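Local coordinates for protein ALDH21) (Physcomitrella patens subsp. patens, PDB 5MZ5) that catalyses the NADP(+)-dependent oxidation of succinic semialdehyde to succinate, as a member of the aldehyde dehydrogenase family, at residues I305-L308 with I309-G312. Residues are numbered along the deposited sequence; the frame is centred on the assembly and turned at random.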
loop_
_atom_site.group_PDB
_atom_site.type_symbol
_atom_site.label_atom_id
_atom_site.label_comp_id
_atom_site.label_asym_id
_atom_site.label_seq_id
_atom_site.Cartn_x
_atom_site.Cartn_y
_atom_site.Cartn_z
ATOM N N ILE A 305 38.161 -1.066 -2.246
ATOM C CA ILE A 305 38.944 -0.350 -3.271
ATOM C C ILE A 305 38.272 -0.479 -4.639
ATOM O O ILE A 305 38.084 0.533 -5.307
ATOM C CB ILE A 305 40.457 -0.770 -3.280
ATOM C CG1 ILE A 305 41.186 -0.403 -1.959
ATOM C CG2 ILE A 305 41.237 -0.236 -4.515
ATOM C CD1 ILE A 305 41.200 1.125 -1.507
ATOM N N GLN A 306 37.870 -1.713 -5.029
ATOM C CA GLN A 306 37.196 -1.966 -6.311
ATOM C C GLN A 306 35.933 -1.134 -6.461
ATOM O O GLN A 306 35.694 -0.597 -7.536
ATOM C CB GLN A 306 36.853 -3.457 -6.473
ATOM C CG GLN A 306 38.052 -4.349 -6.811
ATOM C CD GLN A 306 37.811 -5.833 -6.580
ATOM O OE1 GLN A 306 36.687 -6.306 -6.341
ATOM N NE2 GLN A 306 38.883 -6.615 -6.662
ATOM N N ARG A 307 35.128 -1.016 -5.378
ATOM C CA ARG A 307 33.879 -0.243 -5.410
ATOM C C ARG A 307 34.143 1.248 -5.427
ATOM O O ARG A 307 33.410 1.986 -6.083
ATOM C CB ARG A 307 32.932 -0.658 -4.272
ATOM C CG ARG A 307 32.541 -2.145 -4.336
ATOM C CD ARG A 307 31.359 -2.416 -5.231
ATOM N NE ARG A 307 31.713 -2.474 -6.645
ATOM C CZ ARG A 307 30.879 -2.178 -7.639
ATOM N NH1 ARG A 307 29.637 -1.772 -7.380
ATOM N NH2 ARG A 307 31.281 -2.276 -8.901
ATOM N N LEU A 308 35.220 1.686 -4.746
ATOM C CA LEU A 308 35.633 3.095 -4.741
ATOM C C LEU A 308 36.151 3.503 -6.125
ATOM O O LEU A 308 35.907 4.631 -6.566
ATOM C CB LEU A 308 36.690 3.352 -3.676
ATOM C CG LEU A 308 36.259 3.237 -2.222
ATOM C CD1 LEU A 308 37.448 3.484 -1.306
ATOM C CD2 LEU A 308 35.095 4.172 -1.896
ATOM N N ILE A 309 36.832 2.570 -6.823
ATOM C CA ILE A 309 37.331 2.765 -8.198
ATOM C C ILE A 309 36.120 2.914 -9.140
ATOM O O ILE A 309 36.080 3.857 -9.935
ATOM C CB ILE A 309 38.298 1.616 -8.630
ATOM C CG1 ILE A 309 39.659 1.712 -7.896
ATOM C CG2 ILE A 309 38.469 1.516 -10.178
ATOM C CD1 ILE A 309 40.599 2.976 -8.285
ATOM N N ASN A 310 35.109 2.014 -9.003
ATOM C CA ASN A 310 33.886 2.082 -9.803
ATOM C C ASN A 310 33.194 3.440 -9.584
ATOM O O ASN A 310 32.860 4.121 -10.551
ATOM C CB ASN A 310 32.946 0.902 -9.501
ATOM C CG ASN A 310 31.625 0.992 -10.253
ATOM O OD1 ASN A 310 31.544 0.754 -11.461
ATOM N ND2 ASN A 310 30.584 1.446 -9.580
ATOM N N GLY A 311 33.056 3.844 -8.330
ATOM C CA GLY A 311 32.442 5.121 -7.993
ATOM C C GLY A 311 33.130 6.327 -8.600
ATOM O O GLY A 311 32.489 7.166 -9.243
ATOM N N GLY A 312 34.427 6.405 -8.387
ATOM C CA GLY A 312 35.234 7.520 -8.853
ATOM C C GLY A 312 35.544 7.611 -10.333
ATOM O O GLY A 312 35.839 8.708 -10.814
HETATM O O HOH W 1 30.207 1.715 -6.850
#
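Arg307 lays its guanidinium alongside the Asn310 side chain, one turn further along the helix, with CB of Asn310 over one face of the group. The guanidinium and amide planes are only 16° apart, and NH2 of Arg307 comes to 3.6 Å from CG of Asn310, a contact of flat surfaces. The arginine chain gets there by bending at chi2 and chi3 (-86° and 81°), which folds its end back toward Asn310 although its CB starts off away from it. A water lies on the same side, accepting from ND2 of Asn310 at 2.8 Å and donating only weakly to the carbonyl O of Arg307. That carbonyl also takes the main-chain hydrogen bond from Gly311 N, 2.9 Å from Arg307 O. On another side, CG1 of Ile309 packs 4.2 Å from CG2 of Ile305, and Ile309 N hydrogen-bonds to Ile305 O at 2.8 Å. Asn310 N to Gln306 O (3.1 Å) and Gly312 N to Leu308 O (2.9 Å) complete the set.

Further out, NH1 of Arg307 makes a salt bridge with Asp470, and its side chain also packs on Arg510 of a second subunit. With an alanine at Arg307, Asp470 would probably lose this charged mate and the Asn310 amide the flat group lying against it. Ile305 and Ile309 face helix 333-345, while Leu308 packs on Met323 and Leu326 of strand 323-329. Asn310 neighbours Tyr314, which binds succinate in another structure of this protein. The i to i+4 ladder is that of a regular alpha-helix, here the helix of the beta-alpha-beta crossover from strand 290-294 to strand 323-329 in the aldehyde dehydrogenase fold.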